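Topoisomerase I-like protein (Leishmania donovani, PDB 2B9S) probably relaxes supercoiled DNA as a type IB topoisomerase, by transiently cutting and resealing one strand. Local coordinates at residues Q348-R353 with D359-L364; T61-M66 with E75-N80; I313-M316 with I320-F323. All coordinates share one frame; numbering follows the deposited sequence.

Contact 1. Residues Q348-R353 with D359-L364; sequences QRFTRR and DIFDQL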
ATOM      1  N   GLN D 348      32.687   5.397   5.492  1.00 32.19           N
ATOM      2  CA  GLN D 348      33.930   4.891   4.903  1.00 33.99           C
ATOM      3  C   GLN D 348      34.349   3.597   5.606  1.00 33.06           C
ATOM      4  O   GLN D 348      34.786   2.663   4.970  1.00 32.23           O
ATOM      5  CB  GLN D 348      35.059   5.933   4.985  1.00 34.85           C
ATOM      6  CG  GLN D 348      34.817   7.220   4.169  1.00 36.51           C
ATOM      7  CD  GLN D 348      35.894   8.266   4.405  1.00 37.70           C
ATOM      8  OE1 GLN D 348      36.192   8.629   5.548  1.00 38.46           O
ATOM      9  NE2 GLN D 348      36.499   8.744   3.319  1.00 38.00           N
ATOM     10  N   ARG D 349      34.210   3.564   6.922  1.00 33.76           N
ATOM     11  CA  ARG D 349      34.463   2.377   7.705  1.00 38.47           C
ATOM     12  C   ARG D 349      33.519   1.236   7.293  1.00 36.62           C
ATOM     13  O   ARG D 349      33.951   0.081   7.133  1.00 36.82           O
ATOM     14  CB  ARG D 349      34.319   2.689   9.205  1.00 39.73           C
ATOM     15  CG  ARG D 349      35.016   1.688  10.115  1.00 45.35           C
ATOM     16  CD  ARG D 349      35.030   2.145  11.584  1.00 47.68           C
ATOM     17  NE  ARG D 349      34.048   1.436  12.432  1.00 52.16           N
ATOM     18  CZ  ARG D 349      33.579   1.912  13.591  1.00 53.26           C
ATOM     19  NH1 ARG D 349      33.991   3.101  14.037  1.00 54.70           N
ATOM     20  NH2 ARG D 349      32.699   1.209  14.304  1.00 53.17           N
ATOM     21  N   PHE D 350      32.240   1.573   7.111  1.00 34.01           N
ATOM     22  CA  PHE D 350      31.191   0.585   6.862  1.00 31.26           C
ATOM     23  C   PHE D 350      31.279  -0.039   5.478  1.00 31.44           C
ATOM     24  O   PHE D 350      30.612  -1.036   5.226  1.00 33.35           O
ATOM     25  CB  PHE D 350      29.785   1.195   7.038  1.00 27.25           C
ATOM     26  CG  PHE D 350      29.456   1.607   8.445  1.00 26.24           C
ATOM     27  CD1 PHE D 350      30.261   1.226   9.521  1.00 25.34           C
ATOM     28  CD2 PHE D 350      28.315   2.372   8.699  1.00 25.61           C
ATOM     29  CE1 PHE D 350      29.949   1.621  10.810  1.00 26.14           C
ATOM     30  CE2 PHE D 350      27.985   2.756   9.995  1.00 25.01           C
ATOM     31  CZ  PHE D 350      28.794   2.383  11.052  1.00 25.81           C
ATOM     32  N   THR D 351      32.070   0.559   4.582  1.00 30.62           N
ATOM     33  CA  THR D 351      32.150   0.097   3.197  1.00 30.61           C
ATOM     34  C   THR D 351      33.543  -0.268   2.692  1.00 31.78           C
ATOM     35  O   THR D 351      33.660  -0.773   1.584  1.00 32.92           O
ATOM     36  CB  THR D 351      31.562   1.139   2.175  1.00 29.52           C
ATOM     37  OG1 THR D 351      32.266   2.383   2.270  1.00 29.72           O
ATOM     38  CG2 THR D 351      30.087   1.390   2.413  1.00 29.00           C
ATOM     39  N   ARG D 352      34.599  -0.028   3.467  1.00 34.93           N
ATOM     40  CA  ARG D 352      35.927   0.052   2.843  1.00 38.55           C
ATOM     41  C   ARG D 352      36.381  -1.148   1.975  1.00 39.47           C
ATOM     42  O   ARG D 352      36.789  -0.963   0.813  1.00 43.56           O
ATOM     43  CB  ARG D 352      37.030   0.543   3.803  1.00 40.75           C
ATOM     44  CG  ARG D 352      37.491  -0.415   4.873  1.00 42.93           C
ATOM     45  CD  ARG D 352      38.779   0.089   5.482  1.00 44.52           C
ATOM     46  NE  ARG D 352      39.970  -0.469   4.842  1.00 46.93           N
ATOM     47  CZ  ARG D 352      40.768  -1.359   5.433  1.00 49.33           C
ATOM     48  NH1 ARG D 352      40.461  -1.764   6.663  1.00 51.25           N
ATOM     49  NH2 ARG D 352      41.860  -1.847   4.819  1.00 47.10           N
ATOM     50  N   ARG D 353      36.340  -2.362   2.488  1.00 35.91           N
ATOM     51  CA  ARG D 353      36.888  -3.423   1.645  1.00 34.90           C
ATOM     52  C   ARG D 353      35.798  -4.376   1.119  1.00 32.32           C
ATOM     53  O   ARG D 353      36.084  -5.488   0.692  1.00 30.27           O
ATOM     54  CB  ARG D 353      38.049  -4.170   2.379  1.00 33.05           C
ATOM     55  N   ASP D 359      25.856  -5.860   2.426  1.00 24.72           N
ATOM     56  CA  ASP D 359      25.120  -4.895   3.258  1.00 27.57           C
ATOM     57  C   ASP D 359      26.061  -3.925   3.955  1.00 28.02           C
ATOM     58  O   ASP D 359      27.064  -4.347   4.528  1.00 27.85           O
ATOM     59  CB  ASP D 359      24.345  -5.572   4.409  1.00 28.46           C
ATOM     60  CG  ASP D 359      23.196  -6.455   3.951  1.00 29.50           C
ATOM     61  OD1 ASP D 359      22.828  -6.453   2.759  1.00 28.37           O
ATOM     62  OD2 ASP D 359      22.659  -7.166   4.836  1.00 29.97           O
ATOM     63  N   ILE D 360      25.660  -2.656   3.973  1.00 29.78           N
ATOM     64  CA  ILE D 360      26.301  -1.599   4.762  1.00 31.99           C
ATOM     65  C   ILE D 360      26.073  -1.785   6.262  1.00 32.11           C
ATOM     66  O   ILE D 360      27.018  -1.694   7.060  1.00 33.09           O
ATOM     67  CB  ILE D 360      25.748  -0.211   4.375  1.00 32.66           C
ATOM     68  CG1 ILE D 360      26.037   0.090   2.910  1.00 32.03           C
ATOM     69  CG2 ILE D 360      26.337   0.876   5.292  1.00 34.57           C
ATOM     70  CD1 ILE D 360      25.278   1.277   2.373  1.00 33.63           C
ATOM     71  N   PHE D 361      24.819  -2.022   6.647  1.00 31.25           N
ATOM     72  CA  PHE D 361      24.488  -2.263   8.054  1.00 30.50           C
ATOM     73  C   PHE D 361      24.311  -3.750   8.350  1.00 30.83           C
ATOM     74  O   PHE D 361      23.267  -4.172   8.809  1.00 31.19           O
ATOM     75  CB  PHE D 361      23.256  -1.456   8.486  1.00 30.54           C
ATOM     76  CG  PHE D 361      23.357   0.022   8.179  1.00 30.64           C
ATOM     77  CD1 PHE D 361      24.369   0.802   8.756  1.00 29.99           C
ATOM     78  CD2 PHE D 361      22.449   0.628   7.295  1.00 29.88           C
ATOM     79  CE1 PHE D 361      24.467   2.160   8.458  1.00 29.44           C
ATOM     80  CE2 PHE D 361      22.533   1.968   6.998  1.00 29.87           C
ATOM     81  CZ  PHE D 361      23.544   2.749   7.586  1.00 30.77           C
ATOM     82  N   ASP D 362      25.367  -4.527   8.122  1.00 32.00           N
ATOM     83  CA  ASP D 362      25.334  -5.981   8.315  1.00 32.87           C
ATOM     84  C   ASP D 362      25.097  -6.444   9.770  1.00 32.93           C
ATOM     85  O   ASP D 362      24.686  -7.578  10.013  1.00 31.55           O
ATOM     86  CB  ASP D 362      26.599  -6.633   7.718  1.00 32.96           C
ATOM     87  CG  ASP D 362      27.858  -6.418   8.569  1.00 33.38           C
ATOM     88  OD1 ASP D 362      28.344  -5.260   8.712  1.00 30.94           O
ATOM     89  OD2 ASP D 362      28.374  -7.447   9.068  1.00 33.63           O
ATOM     90  N   GLN D 363      25.347  -5.541  10.716  1.00 33.10           N
ATOM     91  CA  GLN D 363      25.181  -5.807  12.143  1.00 32.59           C
ATOM     92  C   GLN D 363      23.936  -5.108  12.735  1.00 32.02           C
ATOM     93  O   GLN D 363      23.822  -4.978  13.956  1.00 32.58           O
ATOM     94  CB  GLN D 363      26.463  -5.396  12.893  1.00 31.80           C
ATOM     95  CG  GLN D 363      27.725  -6.194  12.478  1.00 32.61           C
ATOM     96  CD  GLN D 363      27.571  -7.691  12.699  1.00 32.98           C
ATOM     97  OE1 GLN D 363      27.179  -8.118  13.782  1.00 34.24           O
ATOM     98  NE2 GLN D 363      27.882  -8.494  11.677  1.00 32.20           N
ATOM     99  N   LEU D 364      23.021  -4.667  11.872  1.00 29.71           N
ATOM    100  CA  LEU D 364      21.772  -3.996  12.287  1.00 31.27           C
ATOM    101  C   LEU D 364      20.516  -4.509  11.540  1.00 31.33           C
ATOM    102  O   LEU D 364      20.465  -4.473  10.306  1.00 33.41           O
ATOM    103  CB  LEU D 364      21.886  -2.472  12.059  1.00 30.43           C
ATOM    104  CG  LEU D 364      20.622  -1.625  12.313  1.00 30.87           C
ATOM    105  CD1 LEU D 364      20.297  -1.486  13.821  1.00 29.30           C
ATOM    106  CD2 LEU D 364      20.732  -0.272  11.663  1.00 30.95           C
TER
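Phe350 and Ile360 touch across this contact, close to the amine NZ of Lys354, which lies in the loop between the two segments. That NZ gives a hydrogen bond to Phe350 O and a weak one to Asp359 O, so the lysine links Phe350 to the second segment, though only weakly on that side.

Between the segments themselves the contact is apolar. Phe350 CB lies 3.9 Å from Ile360 CG2. This methyl group also sits over the centre of the Phe361 ring, 3.8 Å above its plane, and is therefore wedged between the two phenylalanines. The first torsion puts it there: Ile360 CG2 is anti to the backbone N, while CG1 takes the place beside N (chi1 -61°). The rings of Phe350 and Phe361 cross obliquely. Phe361 CE1 is 3.9 Å from Phe350 CD2 and about as far from Phe350 CE2, so a single corner of one ring meets one bond of the other. Thr351 contributes only its methyl group, with CG2 4.3 Å from Ile360 CG1.

Beyond Phe361 the chain makes a type I beta turn, closed by the bond from Leu364 N to Phe361 O (3.1 Å). On this turn Gln363 NE2 donates to Asp362 OD2 at 2.9 Å, with a nearly straight angle of 166°. The donor reaches the carboxylate from above its plane, 54° out of it.

The contact joins helix 341-351 to the loop that leads into helix 366-373, within the catalytic core. Helix 272-287 flanks it through Gln276, which touches Phe350, and strand 313-315 flanks it through Ile313 on Ile360 and Leu315 on Thr351.

Contact 2. Residues T61-M66 with E75-N80; sequences TMFAVM and EVFRRN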
ATOM      1  N   THR D  61      -7.229 -16.367 -22.046  1.00 23.43           N
ATOM      2  CA  THR D  61      -7.873 -15.090 -22.348  1.00 21.69           C
ATOM      3  C   THR D  61      -7.232 -13.973 -21.530  1.00 20.37           C
ATOM      4  O   THR D  61      -7.127 -12.857 -21.996  1.00 22.36           O
ATOM      5  CB  THR D  61      -9.447 -15.154 -22.098  1.00 22.25           C
ATOM      6  OG1 THR D  61     -10.019 -16.217 -22.875  1.00 20.09           O
ATOM      7  CG2 THR D  61     -10.166 -13.838 -22.460  1.00 17.78           C
ATOM      8  N   MET D  62      -6.843 -14.276 -20.301  1.00 22.30           N
ATOM      9  CA  MET D  62      -6.185 -13.313 -19.411  1.00 23.20           C
ATOM     10  C   MET D  62      -4.921 -12.695 -20.046  1.00 21.91           C
ATOM     11  O   MET D  62      -4.742 -11.481 -20.044  1.00 22.93           O
ATOM     12  CB  MET D  62      -5.824 -13.997 -18.095  1.00 23.48           C
ATOM     13  CG  MET D  62      -6.942 -14.152 -17.116  1.00 22.57           C
ATOM     14  SD  MET D  62      -6.397 -15.221 -15.769  1.00 24.77           S
ATOM     15  CE  MET D  62      -8.016 -15.496 -15.005  1.00 22.95           C
ATOM     16  N   PHE D  63      -4.085 -13.554 -20.607  1.00 22.83           N
ATOM     17  CA  PHE D  63      -2.887 -13.199 -21.359  1.00 25.11           C
ATOM     18  C   PHE D  63      -3.176 -12.535 -22.716  1.00 27.15           C
ATOM     19  O   PHE D  63      -2.657 -11.445 -23.002  1.00 28.23           O
ATOM     20  CB  PHE D  63      -2.072 -14.486 -21.574  1.00 24.80           C
ATOM     21  CG  PHE D  63      -0.715 -14.278 -22.235  1.00 25.14           C
ATOM     22  CD1 PHE D  63       0.334 -13.662 -21.548  1.00 24.10           C
ATOM     23  CD2 PHE D  63      -0.487 -14.724 -23.532  1.00 25.37           C
ATOM     24  CE1 PHE D  63       1.579 -13.486 -22.141  1.00 24.13           C
ATOM     25  CE2 PHE D  63       0.776 -14.554 -24.140  1.00 25.79           C
ATOM     26  CZ  PHE D  63       1.802 -13.940 -23.436  1.00 24.77           C
ATOM     27  N   ALA D  64      -3.992 -13.203 -23.543  1.00 26.60           N
ATOM     28  CA  ALA D  64      -4.382 -12.729 -24.890  1.00 26.57           C
ATOM     29  C   ALA D  64      -4.814 -11.276 -24.930  1.00 25.63           C
ATOM     30  O   ALA D  64      -4.488 -10.539 -25.854  1.00 29.10           O
ATOM     31  CB  ALA D  64      -5.514 -13.632 -25.480  1.00 23.84           C
ATOM     32  N   VAL D  65      -5.580 -10.909 -23.917  1.00 26.60           N
ATOM     33  CA  VAL D  65      -6.220  -9.610 -23.716  1.00 26.99           C
ATOM     34  C   VAL D  65      -5.201  -8.507 -23.341  1.00 29.84           C
ATOM     35  O   VAL D  65      -5.447  -7.295 -23.540  1.00 28.37           O
ATOM     36  CB  VAL D  65      -7.277  -9.857 -22.615  1.00 29.32           C
ATOM     37  CG1 VAL D  65      -7.303  -8.800 -21.531  1.00 30.25           C
ATOM     38  CG2 VAL D  65      -8.659 -10.176 -23.211  1.00 28.69           C
ATOM     39  N   MET D  66      -4.037  -8.943 -22.843  1.00 29.79           N
ATOM     40  CA  MET D  66      -2.957  -8.037 -22.421  1.00 29.77           C
ATOM     41  C   MET D  66      -1.936  -7.712 -23.512  1.00 28.77           C
ATOM     42  O   MET D  66      -0.881  -7.180 -23.203  1.00 28.30           O
ATOM     43  CB  MET D  66      -2.234  -8.610 -21.196  1.00 27.63           C
ATOM     44  CG  MET D  66      -3.063  -8.540 -19.925  1.00 28.05           C
ATOM     45  SD  MET D  66      -2.134  -9.059 -18.465  1.00 30.86           S
ATOM     46  CE  MET D  66      -0.938  -7.701 -18.314  1.00 25.79           C
ATOM     47  N   GLU D  75       9.911 -11.140 -20.565  1.00 30.57           N
ATOM     48  CA  GLU D  75      10.149 -12.585 -20.486  1.00 32.78           C
ATOM     49  C   GLU D  75       9.695 -13.267 -19.197  1.00 30.50           C
ATOM     50  O   GLU D  75       9.226 -14.401 -19.243  1.00 28.45           O
ATOM     51  CB  GLU D  75      11.602 -12.963 -20.776  1.00 36.41           C
ATOM     52  CG  GLU D  75      11.812 -13.466 -22.216  1.00 43.13           C
ATOM     53  CD  GLU D  75      10.779 -14.538 -22.671  1.00 46.76           C
ATOM     54  OE1 GLU D  75      10.488 -15.506 -21.894  1.00 47.75           O
ATOM     55  OE2 GLU D  75      10.263 -14.403 -23.817  1.00 47.21           O
ATOM     56  N   VAL D  76       9.846 -12.589 -18.058  1.00 27.57           N
ATOM     57  CA  VAL D  76       9.510 -13.192 -16.776  1.00 24.11           C
ATOM     58  C   VAL D  76       7.996 -13.367 -16.684  1.00 23.01           C
ATOM     59  O   VAL D  76       7.518 -14.396 -16.224  1.00 20.55           O
ATOM     60  CB  VAL D  76      10.052 -12.362 -15.585  1.00 25.34           C
ATOM     61  CG1 VAL D  76       9.588 -12.961 -14.260  1.00 25.19           C
ATOM     62  CG2 VAL D  76      11.606 -12.298 -15.631  1.00 25.31           C
ATOM     63  N   PHE D  77       7.268 -12.347 -17.136  1.00 21.16           N
ATOM     64  CA  PHE D  77       5.826 -12.356 -17.162  1.00 24.13           C
ATOM     65  C   PHE D  77       5.294 -13.504 -18.028  1.00 24.58           C
ATOM     66  O   PHE D  77       4.433 -14.267 -17.585  1.00 22.93           O
ATOM     67  CB  PHE D  77       5.283 -11.001 -17.656  1.00 21.88           C
ATOM     68  CG  PHE D  77       3.781 -10.891 -17.567  1.00 22.22           C
ATOM     69  CD1 PHE D  77       2.960 -11.278 -18.650  1.00 22.58           C
ATOM     70  CD2 PHE D  77       3.180 -10.423 -16.416  1.00 19.93           C
ATOM     71  CE1 PHE D  77       1.562 -11.204 -18.565  1.00 20.43           C
ATOM     72  CE2 PHE D  77       1.781 -10.339 -16.328  1.00 20.98           C
ATOM     73  CZ  PHE D  77       0.977 -10.737 -17.409  1.00 20.06           C
ATOM     74  N   ARG D  78       5.848 -13.616 -19.241  1.00 25.01           N
ATOM     75  CA  ARG D  78       5.474 -14.632 -20.230  1.00 26.66           C
ATOM     76  C   ARG D  78       5.778 -16.041 -19.749  1.00 26.47           C
ATOM     77  O   ARG D  78       4.976 -16.965 -19.930  1.00 25.82           O
ATOM     78  CB  ARG D  78       6.211 -14.383 -21.548  1.00 26.67           C
ATOM     79  CG  ARG D  78       5.834 -13.111 -22.240  1.00 28.13           C
ATOM     80  CD  ARG D  78       6.761 -12.834 -23.415  1.00 29.81           C
ATOM     81  NE  ARG D  78       6.570 -13.790 -24.510  1.00 31.66           N
ATOM     82  CZ  ARG D  78       5.683 -13.660 -25.498  1.00 32.58           C
ATOM     83  NH1 ARG D  78       4.866 -12.609 -25.560  1.00 32.14           N
ATOM     84  NH2 ARG D  78       5.622 -14.597 -26.437  1.00 32.65           N
ATOM     85  N   ARG D  79       6.938 -16.190 -19.129  1.00 26.65           N
ATOM     86  CA  ARG D  79       7.352 -17.452 -18.560  1.00 29.93           C
ATOM     87  C   ARG D  79       6.433 -17.888 -17.419  1.00 27.88           C
ATOM     88  O   ARG D  79       6.019 -19.042 -17.354  1.00 28.68           O
ATOM     89  CB  ARG D  79       8.825 -17.405 -18.118  1.00 30.60           C
ATOM     90  CG  ARG D  79       9.143 -18.287 -16.905  1.00 34.05           C
ATOM     91  CD  ARG D  79      10.603 -18.742 -16.811  1.00 36.64           C
ATOM     92  NE  ARG D  79      11.551 -17.730 -17.271  1.00 41.42           N
ATOM     93  CZ  ARG D  79      12.010 -16.719 -16.532  1.00 43.29           C
ATOM     94  NH1 ARG D  79      11.607 -16.551 -15.273  1.00 41.56           N
ATOM     95  NH2 ARG D  79      12.874 -15.864 -17.077  1.00 44.57           N
ATOM     96  N   ASN D  80       6.107 -16.974 -16.525  1.00 27.30           N
ATOM     97  CA  ASN D  80       5.280 -17.337 -15.376  1.00 25.73           C
ATOM     98  C   ASN D  80       3.845 -17.658 -15.765  1.00 23.36           C
ATOM     99  O   ASN D  80       3.258 -18.588 -15.236  1.00 22.71           O
ATOM    100  CB  ASN D  80       5.321 -16.244 -14.326  1.00 24.62           C
ATOM    101  CG  ASN D  80       6.597 -16.256 -13.535  1.00 26.21           C
ATOM    102  OD1 ASN D  80       7.150 -17.319 -13.252  1.00 25.16           O
ATOM    103  ND2 ASN D  80       7.085 -15.062 -13.167  1.00 25.71           N
TER
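Glu75 opens the second segment, one helical turn before Arg78, the residue that meets Phe63 across this contact. Glu75 OE2 forms a long salt bridge to Arg78 NE, 3.8 Å away. It probably helps to hold the guanidinium on this side of the helix.

Phe77 comes next. Its CG is anti to the backbone N (chi1 -174°), which brings the end of the ring close to the first segment. There Phe77 CE1 lies 4.1 Å from Phe63 CD1. Each of these atoms is near the plane of the other ring, so the two rings meet edge to edge. The two side chains run past one another in opposite senses. The far corner of the Phe77 ring touches Met66: Phe77 CZ is 3.7 Å from Met66 SD and equally close to Met66 CE. This is a Met-aromatic contact. The sulfur is 4.9 Å from the ring centroid and 68° off the ring normal, an oblique approach.

These residues join two helices that follow each other in the chain, 54-64 and 75-89, linked by a loop without regular structure. The pair lies within the DNA-binding fragment of the family. Phe63 also stacks on Tyr72 of the linking loop and on Phe81.

At Arg78, NH1 reaches the edge of the Phe63 ring, 4.0 Å from Phe63 CZ. Phe63 CZ in turn lies over one face of the guanidinium, and the two planes are 64° apart. The charge is therefore beside the ring and not above it. Arg78 NH1 also donates to Tyr72 O.

Contact 3. Residues I313-M316 with I320-F323; sequences IQLM and IVRF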
ATOM      1  N   ILE D 313      25.188   3.476  -2.167  1.00 29.28           N
ATOM      2  CA  ILE D 313      25.802   4.769  -1.836  1.00 30.60           C
ATOM      3  C   ILE D 313      27.156   4.977  -2.525  1.00 32.62           C
ATOM      4  O   ILE D 313      27.881   4.032  -2.825  1.00 30.71           O
ATOM      5  CB  ILE D 313      25.918   5.029  -0.296  1.00 31.16           C
ATOM      6  CG1 ILE D 313      27.000   4.146   0.341  1.00 30.95           C
ATOM      7  CG2 ILE D 313      24.525   4.924   0.416  1.00 29.93           C
ATOM      8  CD1 ILE D 313      27.306   4.501   1.803  1.00 32.83           C
ATOM      9  N   GLN D 314      27.479   6.240  -2.770  1.00 36.46           N
ATOM     10  CA  GLN D 314      28.730   6.624  -3.392  1.00 37.73           C
ATOM     11  C   GLN D 314      29.266   7.820  -2.605  1.00 37.30           C
ATOM     12  O   GLN D 314      28.559   8.810  -2.419  1.00 35.12           O
ATOM     13  CB  GLN D 314      28.472   6.976  -4.851  1.00 40.69           C
ATOM     14  CG  GLN D 314      29.686   7.152  -5.706  1.00 46.26           C
ATOM     15  CD  GLN D 314      29.308   7.486  -7.135  1.00 49.41           C
ATOM     16  OE1 GLN D 314      28.208   7.155  -7.588  1.00 51.75           O
ATOM     17  NE2 GLN D 314      30.213   8.151  -7.855  1.00 49.69           N
ATOM     18  N   LEU D 315      30.498   7.694  -2.108  1.00 37.52           N
ATOM     19  CA  LEU D 315      31.147   8.738  -1.307  1.00 39.17           C
ATOM     20  C   LEU D 315      31.856   9.772  -2.191  1.00 40.15           C
ATOM     21  O   LEU D 315      32.836   9.452  -2.870  1.00 41.16           O
ATOM     22  CB  LEU D 315      32.118   8.116  -0.281  1.00 38.33           C
ATOM     23  CG  LEU D 315      31.693   7.665   1.135  1.00 37.73           C
ATOM     24  CD1 LEU D 315      30.200   7.466   1.339  1.00 36.59           C
ATOM     25  CD2 LEU D 315      32.454   6.416   1.553  1.00 37.25           C
ATOM     26  N   MET D 316      31.337  11.000  -2.168  1.00 41.88           N
ATOM     27  CA  MET D 316      31.806  12.126  -2.981  1.00 44.10           C
ATOM     28  C   MET D 316      32.697  13.072  -2.155  1.00 45.86           C
ATOM     29  O   MET D 316      32.723  12.964  -0.923  1.00 44.42           O
ATOM     30  CB  MET D 316      30.604  12.921  -3.529  1.00 45.10           C
ATOM     31  CG  MET D 316      29.442  12.072  -4.043  1.00 46.96           C
ATOM     32  SD  MET D 316      29.846  11.120  -5.502  1.00 46.54           S
ATOM     33  CE  MET D 316      29.784  12.407  -6.750  1.00 47.79           C
ATOM     34  N   ILE D 320      29.703  14.640   0.957  1.00 42.04           N
ATOM     35  CA  ILE D 320      28.486  14.396   0.220  1.00 40.91           C
ATOM     36  C   ILE D 320      28.341  12.883  -0.077  1.00 39.25           C
ATOM     37  O   ILE D 320      29.272  12.236  -0.575  1.00 36.68           O
ATOM     38  CB  ILE D 320      28.432  15.310  -1.034  1.00 41.48           C
ATOM     39  CG1 ILE D 320      28.111  16.742  -0.592  1.00 42.60           C
ATOM     40  CG2 ILE D 320      27.392  14.831  -2.049  1.00 43.30           C
ATOM     41  CD1 ILE D 320      28.484  17.810  -1.592  1.00 45.17           C
ATOM     42  N   VAL D 321      27.189  12.328   0.308  1.00 37.39           N
ATOM     43  CA  VAL D 321      26.813  10.966  -0.050  1.00 35.07           C
ATOM     44  C   VAL D 321      25.780  11.022  -1.164  1.00 33.13           C
ATOM     45  O   VAL D 321      24.764  11.682  -1.036  1.00 32.39           O
ATOM     46  CB  VAL D 321      26.260  10.164   1.139  1.00 35.98           C
ATOM     47  CG1 VAL D 321      26.230   8.661   0.809  1.00 36.81           C
ATOM     48  CG2 VAL D 321      27.100  10.382   2.370  1.00 36.85           C
ATOM     49  N   ARG D 322      26.089  10.366  -2.278  1.00 32.98           N
ATOM     50  CA  ARG D 322      25.138  10.108  -3.350  1.00 32.82           C
ATOM     51  C   ARG D 322      24.434   8.748  -3.145  1.00 32.86           C
ATOM     52  O   ARG D 322      25.062   7.682  -3.290  1.00 32.15           O
ATOM     53  CB  ARG D 322      25.852  10.107  -4.692  1.00 32.10           C
ATOM     54  CG  ARG D 322      24.932   9.898  -5.863  1.00 32.59           C
ATOM     55  CD  ARG D 322      25.607  10.285  -7.152  1.00 35.08           C
ATOM     56  NE  ARG D 322      25.830  11.729  -7.232  1.00 37.91           N
ATOM     57  CZ  ARG D 322      26.602  12.337  -8.141  1.00 39.73           C
ATOM     58  NH1 ARG D 322      27.248  11.639  -9.067  1.00 37.62           N
ATOM     59  NH2 ARG D 322      26.737  13.660  -8.112  1.00 39.32           N
ATOM     60  N   PHE D 323      23.140   8.814  -2.819  1.00 31.59           N
ATOM     61  CA  PHE D 323      22.234   7.653  -2.735  1.00 31.81           C
ATOM     62  C   PHE D 323      21.624   7.334  -4.109  1.00 31.20           C
ATOM     63  O   PHE D 323      21.161   8.232  -4.804  1.00 32.11           O
ATOM     64  CB  PHE D 323      21.084   7.957  -1.767  1.00 30.97           C
ATOM     65  CG  PHE D 323      21.498   8.047  -0.321  1.00 31.41           C
ATOM     66  CD1 PHE D 323      21.324   6.963   0.530  1.00 30.23           C
ATOM     67  CD2 PHE D 323      22.044   9.222   0.193  1.00 31.34           C
ATOM     68  CE1 PHE D 323      21.691   7.034   1.866  1.00 30.34           C
ATOM     69  CE2 PHE D 323      22.420   9.300   1.518  1.00 30.48           C
ATOM     70  CZ  PHE D 323      22.249   8.206   2.358  1.00 31.68           C
TER
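This contact is a beta hairpin of the catalytic core, made by strands 313-315 and 320-326 of a three-stranded antiparallel sheet. Gln314 and Arg322 form its hydrogen-bonded pair. Arg322 N donates to Gln314 O at 2.9 Å. The return bond, from Gln314 N to Arg322 O, has the same length but is more bent, with 135° at the hydrogen. Near the turn, Met316 N donates to Ile320 O, also at 2.9 Å.

Ile313 and Phe323, and Leu315 and Val321, are non-hydrogen-bonded pairs with side chains on one face. There Ile313 CG2 meets Phe323 CD1 at 3.8 Å, and Ile313 CB reaches diagonally to Val321 CG1, also at 3.8 Å. Leu347 of helix 341-351 covers Ile313 and Val321.

The face carrying Gln314 and Arg322 is more polar. Their side chains run alongside each other, with amide and guanidinium planes steeply inclined. Arg322 NE forms a salt bridge with Asp336 OD2 of the next strand, 332-338. Two successive bends in Met316 (chi2 -67°, chi3 -77°) fold its end back over this arginine. Its methyl carbon CE lies over one face of the guanidinium, off-centre near the rim, 3.5 Å from Arg322 CZ.

In the fold
Contacts 1 and 3 are neighbours in the catalytic core and touch directly. Gln348 CG packs on Leu315 CD2 at 3.6 Å, and Ile360 CD1 on Ile313 CD1 at 3.9 Å. Helix 341-351 is common to both: it carries a segment of contact 1 and covers one face of the hairpin. Contact 2 stands apart in the DNA-binding fragment, its centre about 41 Å from that of contact 1 and about 39 Å from that of contact 3. Contacts 1 and 2 are buried. Contact 1 relies on aromatic and aliphatic groups; contact 2 adds a methionine sulfur and an arginine at a ring edge. Contact 3 is only partly buried and is held by backbone hydrogen bonds.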